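Local coordinates for protein 4-hydroxythreonine-4-phosphate dehydrogenase (Legionella pneumophila subsp. pneumophila, PDB 6XMY) that probably catalyses the NAD(P)-dependent oxidation of 4-(phosphooxy)-L-threonine on the pathway to pyridoxine 5'-phosphate, using a divalent metal ion such as zinc, at residues M9-I14 and Q66-K71; C82-I87 and P93-Y98; H192-D197 and Q201-N206; P212-S217 and R222-I227. All blocks are in the same frame, centred on the assembly; numbering follows the deposited sequence. Where two conformers were deposited one is given.

All four contacts follow one another along the chain without touching. Contact 3 is the buried one, with apolar packing of helix 180-197 on the chain entering strand 204-208; the other three are only partly buried. Contacts 3 and 4 share a run of chain, because strand 204-208 leads through the 212-217 loop to helix 223-237. Chemistry changes with place: contact 1 sets an aromatic face on a proline where the chain enters strand 12-15, contact 2 adds direct hydrogen bonds to a sulfur-aromatic contact at the start of helix 96-111, and contact 4 lays a carboxylate along loop backbone. Contacts 2 and 4 lie on opposite sides of the chain's centre, their own centres about 46 Å apart.

Contact 1. Residues M9-I14 and Q66-K71; sequences MNPLLI and QSFKKK. With PO4 (phosphate ion), chain D; EDO (1,2-ethanediol), chain H.
Pro11 lays its ring over one face of Phe68: Pro11 CD stands 3.5 Å from the centroid of the Phe68 ring and only 6° off its normal, a CH-pi contact. Phe68 CG, beside its backbone N (chi1 -69°), carries the ring onto Pro11, whose CG adds an apolar touch at 3.6 Å to Phe68 CD1. Met9 O approaches the ring obliquely, 3.4 Å from Phe68 CD2, while the Asn10 side chain runs alongside, pointing the same way as the phenyl group. No direct hydrogen bond joins the segments; instead a water donates to Met9 O at 2.7 Å and to Phe68 O at 2.9 Å. Pro11 leads straight into strand 12-15, which lies between the parallel strands 37-41 and 117-120, so the loop joining strands 58-61 and 74-79 packs its ring at the entrance to this parallel array. Farther out, Ser67 OG accepts from Lys69 N at 3.0 Å, an ST turn, and donates to O1 of a phosphate ion, probably from the crystallisation liquor. Phe68 N gives phosphate O3 a nearly straight bond (2.7 Å, 166°). The rest of this site is engineered: tag residues His6, His7 and His8 also bind the ion, and His6 stacks with Phe68.

Contact 2. Residues C82-I87 and P93-Y98; sequences CAAPVI and PQNAAY. With EDO (1,2-ethanediol), chain F; EDO (1,2-ethanediol), chain E.
A cysteine sulfur sits almost exactly above the centre of an aromatic ring: Cys82 SG is 3.6 Å from the centroid of the Tyr98 ring and 9° off its normal, a sulfur-aromatic contact made over the face. The ring carbons are met rather evenly, since Cys82 SG is 3.6 Å from Tyr98 CZ and 4.0 Å from Tyr98 CG. With CG anti to the backbone N (chi1 155°), Tyr98 turns its ring toward Cys82. Its hydroxyl is hydrogen-bonded to Asp42 N, and Asp42 OD2 in turn takes the N-H of Cys82, tying both partners to one residue. Beside this pair, the amide of Asn95 grips both backbone polar groups of Ala84. Ala84 N donates to Asn95 OD1 at 3.0 Å, in the carbonyl plane and on a lone pair, while Asn95 ND2 returns a bond to Ala84 O, also at 3.0 Å and fairly straight (163°). These two bonds fix the rotation of the amide, and Ala83 N adds a weak, strongly bent bond to the same OD1. Asn95 occupies the N-cap position yet makes no capping bond; its amide instead ties the 82-87 loop to the N-terminus of helix 96-111, where the Tyr98 side chain lies about 8 Å from that of the NAD-binding Val123.

Contact 3. Residues H192-D197 and Q201-N206; sequences HSLKHD and QSPKIN. With SO4 (sulfate ion), chain J; EDO (1,2-ethanediol), chain G.
Segment 192-197 lies on helix 180-197, with His196 N bonded to His192 O and Asp197 N to Ser193 O; after a short turn, 201-206 runs back past it into strand 204-208. The backbones come closest where Lys195 CA and Gln201 CA are 5.2 Å apart, and they have diverged to 6.7 Å between Leu194 CA and Pro203 CA. Leu194 carries the apolar part, sliding past Pro203 in the opposite direction. Its CB meets Pro203 CG at 3.8 Å, and its CD1 branch reaches Ile205 CG1 at 4.3 Å. Next to it Lys195, extended along its whole length, lies side by side with Gln201 and brings its CE within 3.7 Å of Gln201 O. Past Lys195, whose CD is 3.4 Å from sulfate O2, two histidines hold this sulfate, probably from the crystallisation liquor, at their ring edges: His192 ND1 donates to sulfate O1 (2.7 Å, 171°) and His196 NE2 to sulfate O3 (2.8 Å, 175°). The imidazoles also pack together, His196 CG lying over the His192 face. Strand 204-208 runs between the parallel strands 262-265 and 241-246; Ile205 meets Ile187 and Leu190 of the helix and Leu194 reaches Ala262, so the helix packs across strands 204-208 and 262-265.

Contact 4. Residues P212-S217 and R222-I227; sequences PHAGES and REEIEI
Glu224 lays its side chain against the backbone of Ala214 and Gly215, beginning at CB, 3.8 Å from Ala214 O. CG comes nearer, 3.3 Å from Ala214 O, because chi1 (-75°) puts it beside the backbone N of its own residue; the bend at chi2 (81°) then lays CD and the carboxylate along Ala214 and Gly215. CD lies at the same 3.3 Å from Ala214 O, so two successive carbons pack on one carbonyl. At the tip the branches part: OE1 passes 3.4 Å from Ala214 C, whereas OE2 reaches Gly215 CA at 3.5 Å, an approach made possible by the lack of a side chain on Gly215. The loop has an unusual shape for this. Residues 213 to 217 all have backbone angles in the left-handed region, with i to i+3 bonds from Gly215 N to Pro212 O and from Glu216 N to His213 O. Beyond it, Ile225 CD1 approaches Ser217 O at 4.2 Å and lies 3.6 Å above the plane of the Arg222 guanidinium. No hydrogen bond links the two segments directly; Glu224 OE1 accepts from Asn211 N and, weakly, from Leu210 N. Close packing thus joins helix 223-237 to the 212-217 loop, and accepting from backbone N-H groups is consistent with an ionised carboxylate.

Contact 1. Residues M9-I14 and Q66-K71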
loop_
_atom_site.group_PDB
_atom_site.type_symbol
_atom_site.label_atom_id
_atom_site.label_comp_id
_atom_site.label_asym_id
_atom_site.label_seq_id
_atom_site.Cartn_x
_atom_site.Cartn_y
_atom_site.Cartn_z
ATOM N N MET A 9 -4.781 -1.511 22.386
ATOM C CA MET A 9 -3.587 -1.534 21.548
ATOM C C MET A 9 -3.104 -0.112 21.274
ATOM O O MET A 9 -3.894 0.839 21.254
ATOM C CB MET A 9 -3.895 -2.256 20.224
ATOM C CG MET A 9 -5.048 -1.635 19.399
ATOM S SD MET A 9 -5.378 -2.444 17.807
ATOM C CE MET A 9 -3.706 -2.570 17.215
ATOM N N ASN A 10 -1.789 0.040 21.082
ATOM C CA ASN A 10 -1.258 1.332 20.659
ATOM C C ASN A 10 -1.920 1.728 19.343
ATOM O O ASN A 10 -2.143 0.872 18.479
ATOM C CB ASN A 10 0.259 1.274 20.461
ATOM C CG ASN A 10 1.032 1.606 21.724
ATOM O OD1 ASN A 10 1.997 2.374 21.702
ATOM N ND2 ASN A 10 0.602 1.040 22.833
ATOM N N PRO A 11 -2.252 3.003 19.155
ATOM C CA PRO A 11 -3.078 3.380 18.003
ATOM C C PRO A 11 -2.366 3.165 16.680
ATOM O O PRO A 11 -1.141 3.055 16.593
ATOM C CB PRO A 11 -3.362 4.873 18.225
ATOM C CG PRO A 11 -3.078 5.116 19.676
ATOM C CD PRO A 11 -1.978 4.147 20.037
ATOM N N LEU A 12 -3.182 3.112 15.633
ATOM C CA LEU A 12 -2.698 3.091 14.262
ATOM C C LEU A 12 -2.443 4.525 13.824
ATOM O O LEU A 12 -3.240 5.425 14.108
ATOM C CB LEU A 12 -3.771 2.481 13.355
ATOM C CG LEU A 12 -4.335 1.130 13.820
ATOM C CD1 LEU A 12 -5.635 0.776 13.088
ATOM C CD2 LEU A 12 -3.305 0.048 13.616
ATOM N N LEU A 13 -1.325 4.747 13.139
ATOM C CA LEU A 13 -0.971 6.081 12.665
ATOM C C LEU A 13 -1.318 6.192 11.187
ATOM O O LEU A 13 -0.911 5.341 10.392
ATOM C CB LEU A 13 0.524 6.320 12.874
ATOM C CG LEU A 13 1.050 7.742 12.728
ATOM C CD1 LEU A 13 0.364 8.668 13.727
ATOM C CD2 LEU A 13 2.570 7.746 12.920
ATOM N N ILE A 14 -2.076 7.226 10.820
ATOM C CA ILE A 14 -2.550 7.397 9.447
ATOM C C ILE A 14 -1.861 8.613 8.854
ATOM O O ILE A 14 -2.071 9.738 9.326
ATOM C CB ILE A 14 -4.076 7.583 9.380
ATOM C CG1 ILE A 14 -4.806 6.655 10.353
ATOM C CG2 ILE A 14 -4.581 7.430 7.926
ATOM C CD1 ILE A 14 -4.580 5.192 10.137
ATOM N N GLN A 66 -3.305 10.149 26.858
ATOM C CA GLN A 66 -4.742 10.003 26.691
ATOM C C GLN A 66 -5.089 8.586 26.248
ATOM O O GLN A 66 -4.223 7.791 25.878
ATOM C CB GLN A 66 -5.288 11.054 25.721
ATOM C CG GLN A 66 -5.354 12.419 26.397
ATOM C CD GLN A 66 -5.832 13.541 25.502
ATOM O OE1 GLN A 66 -6.755 13.385 24.698
ATOM N NE2 GLN A 66 -5.208 14.708 25.660
ATOM N N SER A 67 -6.380 8.274 26.320
ATOM C CA SER A 67 -6.856 6.924 26.055
ATOM C C SER A 67 -6.579 6.499 24.617
ATOM O O SER A 67 -6.673 7.298 23.679
ATOM C CB SER A 67 -8.361 6.866 26.300
ATOM O OG SER A 67 -8.866 5.584 25.967
ATOM N N PHE A 68 -6.253 5.218 24.444
ATOM C CA PHE A 68 -6.135 4.641 23.112
ATOM C C PHE A 68 -7.475 4.186 22.541
ATOM O O PHE A 68 -7.528 3.798 21.367
ATOM C CB PHE A 68 -5.133 3.482 23.134
ATOM C CG PHE A 68 -3.700 3.914 23.345
ATOM C CD1 PHE A 68 -3.335 5.250 23.233
ATOM C CD2 PHE A 68 -2.717 2.981 23.645
ATOM C CE1 PHE A 68 -2.021 5.647 23.416
ATOM C CE2 PHE A 68 -1.400 3.372 23.829
ATOM C CZ PHE A 68 -1.052 4.709 23.720
ATOM N N LYS A 69 -8.553 4.241 23.318
ATOM C CA LYS A 69 -9.875 3.882 22.818
ATOM C C LYS A 69 -10.458 5.050 22.033
ATOM O O LYS A 69 -10.525 6.174 22.540
ATOM C CB LYS A 69 -10.801 3.550 23.990
ATOM C CG LYS A 69 -12.188 3.061 23.586
ATOM C CD LYS A 69 -13.085 2.886 24.805
ATOM C CE LYS A 69 -14.469 2.381 24.410
ATOM N NZ LYS A 69 -15.311 2.109 25.615
ATOM N N LYS A 70 -10.887 4.775 20.801
ATOM C CA LYS A 70 -11.462 5.783 19.921
ATOM C C LYS A 70 -12.957 5.915 20.173
ATOM O O LYS A 70 -13.665 4.916 20.317
ATOM C CB LYS A 70 -11.239 5.360 18.469
ATOM C CG LYS A 70 -12.013 6.151 17.427
ATOM C CD LYS A 70 -11.295 7.415 17.035
ATOM C CE LYS A 70 -11.883 8.033 15.778
ATOM N NZ LYS A 70 -13.324 8.360 15.954
ATOM N N LYS A 71 -13.435 7.157 20.213
ATOM C CA LYS A 71 -14.857 7.446 20.336
ATOM C C LYS A 71 -15.359 8.106 19.059
ATOM O O LYS A 71 -14.673 8.954 18.477
ATOM C CB LYS A 71 -15.132 8.363 21.529
ATOM C CG LYS A 71 -14.645 7.800 22.860
ATOM C CD LYS A 71 -15.386 6.521 23.233
ATOM C CE LYS A 71 -16.779 6.821 23.791
ATOM N NZ LYS A 71 -17.401 5.633 24.449
HETATM P P PO4 D . -6.342 2.943 27.373
HETATM O O1 PO4 D . -7.582 3.681 27.812
HETATM O O2 PO4 D . -5.603 2.447 28.597
HETATM O O3 PO4 D . -5.445 3.860 26.584
HETATM O O4 PO4 D . -6.719 1.733 26.558
HETATM C C1 EDO H . -7.404 7.947 19.300
HETATM O O1 EDO H . -8.014 7.831 20.590
HETATM C C2 EDO H . -6.633 6.670 18.992
HETATM O O2 EDO H . -7.463 5.546 19.304
HETATM O O HOH W 1 -6.558 1.197 20.703
#

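Contact 2. Residues C82-I87 and P93-Y98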
loop_
_atom_site.group_PDB
_atom_site.type_symbol
_atom_site.label_atom_id
_atom_site.label_comp_id
_atom_site.label_asym_id
_atom_site.label_seq_id
_atom_site.Cartn_x
_atom_site.Cartn_y
_atom_site.Cartn_z
ATOM N N CYS A 82 1.600 22.316 7.148
ATOM C CA CYS A 82 1.887 22.586 5.745
ATOM C C CYS A 82 2.717 23.858 5.626
ATOM O O CYS A 82 2.610 24.772 6.446
ATOM C CB CYS A 82 0.591 22.777 4.946
ATOM S SG CYS A 82 -0.403 21.299 4.777
ATOM N N ALA A 83 3.573 23.909 4.603
ATOM C CA ALA A 83 4.332 25.131 4.351
ATOM C C ALA A 83 3.434 26.263 3.868
ATOM O O ALA A 83 3.707 27.439 4.155
ATOM C CB ALA A 83 5.443 24.877 3.336
ATOM N N ALA A 84 2.364 25.935 3.149
ATOM C CA ALA A 84 1.431 26.926 2.641
ATOM C C ALA A 84 0.014 26.412 2.826
ATOM O O ALA A 84 -0.231 25.201 2.737
ATOM C CB ALA A 84 1.671 27.229 1.154
ATOM N N PRO A 85 -0.938 27.306 3.085
ATOM C CA PRO A 85 -2.339 26.889 3.179
ATOM C C PRO A 85 -2.780 26.189 1.908
ATOM O O PRO A 85 -2.340 26.517 0.802
ATOM C CB PRO A 85 -3.089 28.211 3.380
ATOM C CG PRO A 85 -2.096 29.078 4.055
ATOM C CD PRO A 85 -0.761 28.719 3.456
ATOM N N VAL A 86 -3.672 25.229 2.088
ATOM C CA VAL A 86 -4.046 24.272 1.055
ATOM C C VAL A 86 -5.334 24.732 0.389
ATOM O O VAL A 86 -6.268 25.194 1.054
ATOM C CB VAL A 86 -4.210 22.870 1.675
ATOM C CG1 VAL A 86 -4.642 21.865 0.605
ATOM C CG2 VAL A 86 -2.915 22.415 2.361
ATOM N N ILE A 87 -5.394 24.577 -0.930
ATOM C CA ILE A 87 -6.609 24.788 -1.704
ATOM C C ILE A 87 -6.990 23.434 -2.285
ATOM O O ILE A 87 -6.169 22.792 -2.949
ATOM C CB ILE A 87 -6.381 25.832 -2.807
ATOM C CG1 ILE A 87 -6.047 27.190 -2.175
ATOM C CG2 ILE A 87 -7.601 25.936 -3.723
ATOM C CD1 ILE A 87 -5.442 28.170 -3.154
ATOM N N PRO A 93 3.732 22.492 -5.102
ATOM C CA PRO A 93 5.036 21.876 -4.822
ATOM C C PRO A 93 5.647 22.335 -3.514
ATOM O O PRO A 93 6.483 21.616 -2.948
ATOM C CB PRO A 93 5.890 22.290 -6.029
ATOM C CG PRO A 93 4.892 22.541 -7.122
ATOM C CD PRO A 93 3.698 23.139 -6.425
ATOM N N GLN A 94 5.244 23.500 -2.999
ATOM C CA GLN A 94 5.775 23.950 -1.721
ATOM C C GLN A 94 5.344 23.065 -0.563
ATOM O O GLN A 94 5.962 23.129 0.502
ATOM C CB GLN A 94 5.365 25.391 -1.449
ATOM C CG GLN A 94 6.071 26.388 -2.326
ATOM C CD GLN A 94 5.768 27.801 -1.913
ATOM O OE1 GLN A 94 5.664 28.097 -0.725
ATOM N NE2 GLN A 94 5.600 28.681 -2.892
ATOM N N ASN A 95 4.298 22.255 -0.738
ATOM C CA ASN A 95 3.837 21.337 0.295
ATOM C C ASN A 95 4.336 19.913 0.091
ATOM O O ASN A 95 3.897 19.006 0.808
ATOM C CB ASN A 95 2.312 21.382 0.425
ATOM C CG ASN A 95 1.834 22.621 1.158
ATOM O OD1 ASN A 95 2.551 23.159 2.012
ATOM N ND2 ASN A 95 0.621 23.072 0.859
ATOM N N ALA A 96 5.255 19.697 -0.855
ATOM C CA ALA A 96 5.818 18.362 -1.038
ATOM C C ALA A 96 6.653 17.947 0.167
ATOM O O ALA A 96 6.587 16.793 0.605
ATOM C CB ALA A 96 6.663 18.315 -2.304
ATOM N N ALA A 97 7.454 18.870 0.711
ATOM C CA ALA A 97 8.253 18.533 1.885
ATOM C C ALA A 97 7.374 18.146 3.070
ATOM O O ALA A 97 7.738 17.263 3.860
ATOM C CB ALA A 97 9.181 19.696 2.237
ATOM N N TYR A 98 6.210 18.780 3.195
ATOM C CA TYR A 98 5.251 18.404 4.224
ATOM C C TYR A 98 4.820 16.953 4.064
ATOM O O TYR A 98 4.788 16.189 5.043
ATOM C CB TYR A 98 4.052 19.347 4.145
ATOM C CG TYR A 98 2.749 18.815 4.689
ATOM C CD1 TYR A 98 2.445 18.898 6.042
ATOM C CD2 TYR A 98 1.812 18.236 3.842
ATOM C CE1 TYR A 98 1.239 18.425 6.532
ATOM C CE2 TYR A 98 0.606 17.766 4.325
ATOM C CZ TYR A 98 0.322 17.864 5.671
ATOM O OH TYR A 98 -0.878 17.401 6.159
HETATM C C1 EDO F . -5.363 25.185 5.678
HETATM O O1 EDO F . -4.314 24.589 4.905
HETATM C C2 EDO F . -6.618 25.357 4.826
HETATM O O2 EDO F . -6.392 26.291 3.758
HETATM C C1 EDO E . -8.712 23.029 2.737
HETATM O O1 EDO E . -8.162 22.461 1.547
HETATM C C2 EDO E . -10.177 23.343 2.487
HETATM O O2 EDO E . -10.849 22.106 2.247
#

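Contact 3. Residues H192-D197 and Q201-N206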
loop_
_atom_site.group_PDB
_atom_site.type_symbol
_atom_site.label_atom_id
_atom_site.label_comp_id
_atom_site.label_asym_id
_atom_site.label_seq_id
_atom_site.Cartn_x
_atom_site.Cartn_y
_atom_site.Cartn_z
ATOM N N HIS A 192 6.829 -15.977 2.978
ATOM C CA HIS A 192 6.998 -15.785 4.416
ATOM C C HIS A 192 5.837 -15.003 5.007
ATOM O O HIS A 192 5.314 -15.358 6.071
ATOM C CB HIS A 192 8.311 -15.061 4.692
ATOM C CG HIS A 192 8.548 -14.789 6.145
ATOM N ND1 HIS A 192 9.047 -15.740 7.006
ATOM C CD2 HIS A 192 8.332 -13.679 6.889
ATOM C CE1 HIS A 192 9.145 -15.221 8.219
ATOM N NE2 HIS A 192 8.715 -13.974 8.175
ATOM N N SER A 193 5.421 -13.932 4.333
ATOM C CA SER A 193 4.339 -13.110 4.855
ATOM C C SER A 193 3.011 -13.851 4.843
ATOM O O SER A 193 2.233 -13.746 5.796
ATOM C CB SER A 193 4.236 -11.811 4.061
ATOM O OG SER A 193 5.380 -11.002 4.282
ATOM N N LEU A 194 2.716 -14.581 3.762
ATOM C CA LEU A 194 1.467 -15.335 3.723
ATOM C C LEU A 194 1.408 -16.348 4.857
ATOM O O LEU A 194 0.363 -16.523 5.490
ATOM C CB LEU A 194 1.312 -16.032 2.373
ATOM C CG LEU A 194 1.102 -15.133 1.149
ATOM C CD1 LEU A 194 1.133 -15.953 -0.141
ATOM C CD2 LEU A 194 -0.209 -14.359 1.279
ATOM N N LYS A 195 2.529 -17.010 5.137
ATOM C CA LYS A 195 2.551 -18.048 6.163
ATOM C C LYS A 195 2.503 -17.444 7.558
ATOM O O LYS A 195 1.725 -17.886 8.411
ATOM C CB LYS A 195 3.807 -18.897 5.985
ATOM C CG LYS A 195 3.971 -20.037 6.981
ATOM C CD LYS A 195 5.151 -20.900 6.572
ATOM C CE LYS A 195 5.317 -22.107 7.465
ATOM N NZ LYS A 195 6.451 -22.937 6.978
ATOM N N HIS A 196 3.335 -16.440 7.810
ATOM C CA HIS A 196 3.530 -15.943 9.164
ATOM C C HIS A 196 2.556 -14.842 9.545
ATOM O O HIS A 196 2.232 -14.697 10.730
ATOM C CB HIS A 196 4.975 -15.473 9.332
ATOM C CG HIS A 196 5.960 -16.598 9.394
ATOM N ND1 HIS A 196 6.356 -17.169 10.583
ATOM C CD2 HIS A 196 6.606 -17.279 8.417
ATOM C CE1 HIS A 196 7.215 -18.143 10.338
ATOM N NE2 HIS A 196 7.383 -18.231 9.033
ATOM N N ASP A 197 2.078 -14.063 8.575
ATOM C CA ASP A 197 1.201 -12.940 8.870
ATOM C C ASP A 197 -0.224 -13.106 8.362
ATOM O O ASP A 197 -1.118 -12.411 8.856
ATOM C CB ASP A 197 1.800 -11.634 8.329
ATOM C CG ASP A 197 3.121 -11.293 8.994
ATOM O OD1 ASP A 197 3.253 -11.547 10.216
ATOM O OD2 ASP A 197 4.029 -10.792 8.299
ATOM N N GLN A 201 -0.736 -21.881 5.859
ATOM C CA GLN A 201 0.310 -22.791 6.317
ATOM C C GLN A 201 1.244 -23.213 5.185
ATOM O O GLN A 201 2.463 -23.293 5.380
ATOM C CB GLN A 201 -0.324 -24.007 6.995
ATOM C CG GLN A 201 0.448 -24.526 8.190
ATOM C CD GLN A 201 1.674 -25.323 7.794
ATOM O OE1 GLN A 201 1.602 -26.212 6.944
ATOM N NE2 GLN A 201 2.808 -25.011 8.412
ATOM N N SER A 202 0.703 -23.486 3.999
ATOM C CA SER A 202 1.500 -23.911 2.846
ATOM C C SER A 202 1.024 -23.153 1.616
ATOM O O SER A 202 0.271 -23.681 0.789
ATOM C CB SER A 202 1.417 -25.427 2.642
ATOM O OG SER A 202 1.965 -26.128 3.750
ATOM N N PRO A 203 1.460 -21.905 1.459
ATOM C CA PRO A 203 0.927 -21.063 0.382
ATOM C C PRO A 203 1.173 -21.633 -1.006
ATOM O O PRO A 203 2.246 -22.158 -1.309
ATOM C CB PRO A 203 1.680 -19.740 0.571
ATOM C CG PRO A 203 2.111 -19.751 1.998
ATOM C CD PRO A 203 2.408 -21.174 2.316
ATOM N N LYS A 204 0.151 -21.536 -1.851
ATOM C CA LYS A 204 0.274 -21.823 -3.273
ATOM C C LYS A 204 0.305 -20.499 -4.020
ATOM O O LYS A 204 -0.570 -19.649 -3.827
ATOM C CB LYS A 204 -0.895 -22.675 -3.766
ATOM C CG LYS A 204 -0.954 -24.037 -3.108
ATOM C CD LYS A 204 -2.031 -24.925 -3.708
ATOM C CE LYS A 204 -2.050 -26.280 -3.013
ATOM N NZ LYS A 204 -2.179 -26.134 -1.532
ATOM N N ILE A 205 1.324 -20.316 -4.852
ATOM C CA ILE A 205 1.584 -19.036 -5.505
ATOM C C ILE A 205 1.639 -19.248 -7.016
ATOM O O ILE A 205 2.463 -20.026 -7.507
ATOM C CB ILE A 205 2.881 -18.403 -4.969
ATOM C CG1 ILE A 205 2.757 -18.121 -3.460
ATOM C CG2 ILE A 205 3.230 -17.150 -5.746
ATOM C CD1 ILE A 205 4.075 -17.763 -2.802
ATOM N N ASN A 206 0.779 -18.542 -7.754
ATOM C CA ASN A 206 0.733 -18.647 -9.212
ATOM C C ASN A 206 1.434 -17.437 -9.818
ATOM O O ASN A 206 1.151 -16.301 -9.427
ATOM C CB ASN A 206 -0.717 -18.714 -9.698
ATOM C CG ASN A 206 -1.357 -20.060 -9.432
ATOM O OD1 ASN A 206 -0.772 -20.906 -8.760
ATOM N ND2 ASN A 206 -2.560 -20.263 -9.944
HETATM S S SO4 J . 9.148 -19.387 6.266
HETATM O O1 SO4 J . 9.960 -18.178 6.359
HETATM O O2 SO4 J . 7.828 -19.044 5.748
HETATM O O3 SO4 J . 9.008 -19.990 7.588
HETATM O O4 SO4 J . 9.795 -20.336 5.364
HETATM C C1 EDO G . 2.418 -8.414 6.502
HETATM O O1 EDO G . 3.541 -9.302 6.412
HETATM C C2 EDO G . 2.446 -7.616 7.803
HETATM O O2 EDO G . 3.535 -6.681 7.822
#

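Contact 4. Residues P212-S217 and R222-I227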
loop_
_atom_site.group_PDB
_atom_site.type_symbol
_atom_site.label_atom_id
_atom_site.label_comp_id
_atom_site.label_asym_id
_atom_site.label_seq_id
_atom_site.Cartn_x
_atom_site.Cartn_y
_atom_site.Cartn_z
ATOM N N PRO A 212 3.523 -12.000 -23.422
ATOM C CA PRO A 212 2.209 -12.587 -23.724
ATOM C C PRO A 212 2.312 -14.097 -23.890
ATOM O O PRO A 212 3.291 -14.616 -24.426
ATOM C CB PRO A 212 1.796 -11.909 -25.035
ATOM C CG PRO A 212 2.613 -10.661 -25.115
ATOM C CD PRO A 212 3.891 -10.932 -24.374
ATOM N N HIS A 213 1.287 -14.803 -23.407
ATOM C CA HIS A 213 1.258 -16.266 -23.438
ATOM C C HIS A 213 2.535 -16.874 -22.874
ATOM O O HIS A 213 3.023 -17.906 -23.342
ATOM C CB HIS A 213 0.899 -16.774 -24.828
ATOM C CG HIS A 213 -0.454 -16.315 -25.245
ATOM N ND1 HIS A 213 -1.602 -16.833 -24.686
ATOM C CD2 HIS A 213 -0.850 -15.327 -26.080
ATOM C CE1 HIS A 213 -2.651 -16.214 -25.193
ATOM N NE2 HIS A 213 -2.221 -15.301 -26.044
ATOM N N ALA A 214 3.075 -16.211 -21.850
ATOM C CA ALA A 214 4.280 -16.668 -21.172
ATOM C C ALA A 214 5.417 -16.940 -22.156
ATOM O O ALA A 214 6.181 -17.895 -22.003
ATOM C CB ALA A 214 4.000 -17.877 -20.274
ATOM N N GLY A 215 5.525 -16.101 -23.185
ATOM C CA GLY A 215 6.631 -16.205 -24.114
ATOM C C GLY A 215 6.472 -17.222 -25.222
ATOM O O GLY A 215 7.417 -17.400 -26.005
ATOM N N GLU A 216 5.327 -17.904 -25.306
ATOM C CA GLU A 216 5.023 -18.796 -26.426
ATOM C C GLU A 216 6.136 -19.818 -26.653
ATOM O O GLU A 216 6.668 -19.974 -27.754
ATOM C CB GLU A 216 4.721 -18.001 -27.702
ATOM C CG GLU A 216 4.017 -18.786 -28.799
ATOM C CD GLU A 216 2.657 -19.284 -28.362
ATOM O OE1 GLU A 216 2.371 -20.505 -28.542
ATOM O OE2 GLU A 216 1.881 -18.444 -27.847
ATOM N N SER A 217 6.496 -20.521 -25.581
ATOM C CA SER A 217 7.525 -21.561 -25.634
ATOM C C SER A 217 8.846 -21.038 -26.191
ATOM O O SER A 217 9.560 -21.755 -26.899
ATOM C CB SER A 217 7.050 -22.797 -26.404
ATOM O OG SER A 217 5.821 -23.272 -25.883
ATOM N N ARG A 222 12.462 -14.513 -24.532
ATOM C CA ARG A 222 13.259 -15.563 -23.915
ATOM C C ARG A 222 13.268 -15.505 -22.395
ATOM O O ARG A 222 13.863 -16.383 -21.761
ATOM C CB ARG A 222 14.702 -15.489 -24.423
ATOM C CG ARG A 222 14.807 -15.517 -25.926
ATOM C CD ARG A 222 14.302 -16.832 -26.456
ATOM N NE ARG A 222 15.107 -17.956 -25.986
ATOM C CZ ARG A 222 14.872 -19.222 -26.318
ATOM N NH1 ARG A 222 13.852 -19.516 -27.120
ATOM N NH2 ARG A 222 15.646 -20.191 -25.848
ATOM N N GLU A 223 12.631 -14.505 -21.786
ATOM C CA GLU A 223 12.826 -14.308 -20.352
ATOM C C GLU A 223 12.230 -15.444 -19.532
ATOM O O GLU A 223 12.750 -15.762 -18.456
ATOM C CB GLU A 223 12.276 -12.952 -19.910
ATOM C CG GLU A 223 13.016 -11.756 -20.489
ATOM C CD GLU A 223 12.435 -11.267 -21.805
ATOM O OE1 GLU A 223 12.714 -10.105 -22.160
ATOM O OE2 GLU A 223 11.713 -12.028 -22.482
ATOM N N GLU A 224 11.156 -16.074 -20.005
ATOM C CA GLU A 224 10.609 -17.203 -19.263
ATOM C C GLU A 224 11.618 -18.340 -19.186
ATOM O O GLU A 224 11.826 -18.928 -18.116
ATOM C CB GLU A 224 9.296 -17.685 -19.883
ATOM C CG GLU A 224 8.094 -16.788 -19.617
ATOM C CD GLU A 224 8.009 -15.575 -20.523
ATOM O OE1 GLU A 224 7.142 -14.729 -20.248
ATOM O OE2 GLU A 224 8.790 -15.467 -21.497
ATOM N N ILE A 225 12.278 -18.638 -20.306
ATOM C CA ILE A 225 13.241 -19.732 -20.350
ATOM C C ILE A 225 14.509 -19.370 -19.588
ATOM O O ILE A 225 15.045 -20.185 -18.825
ATOM C CB ILE A 225 13.525 -20.114 -21.816
ATOM C CG1 ILE A 225 12.280 -20.752 -22.437
ATOM C CG2 ILE A 225 14.721 -21.050 -21.917
ATOM C CD1 ILE A 225 12.360 -20.950 -23.940
ATOM N N GLU A 226 15.003 -18.147 -19.766
ATOM C CA GLU A 226 16.301 -17.775 -19.217
ATOM C C GLU A 226 16.249 -17.269 -17.779
ATOM O O GLU A 226 17.256 -17.375 -17.067
ATOM C CB GLU A 226 16.948 -16.686 -20.083
ATOM C CG GLU A 226 17.192 -17.077 -21.542
ATOM C CD GLU A 226 18.271 -18.128 -21.700
ATOM O OE1 GLU A 226 19.026 -18.377 -20.731
ATOM O OE2 GLU A 226 18.367 -18.709 -22.801
ATOM N N ILE A 227 15.110 -16.737 -17.326
ATOM C CA ILE A 227 15.037 -16.003 -16.060
ATOM C C ILE A 227 13.961 -16.569 -15.140
ATOM O O ILE A 227 14.227 -16.912 -13.982
ATOM C CB ILE A 227 14.777 -14.503 -16.307
ATOM C CG1 ILE A 227 15.909 -13.875 -17.123
ATOM C CG2 ILE A 227 14.568 -13.769 -14.987
ATOM C CD1 ILE A 227 17.187 -13.692 -16.349
HETATM O O HOH W 2 12.326 -21.521 -28.822
#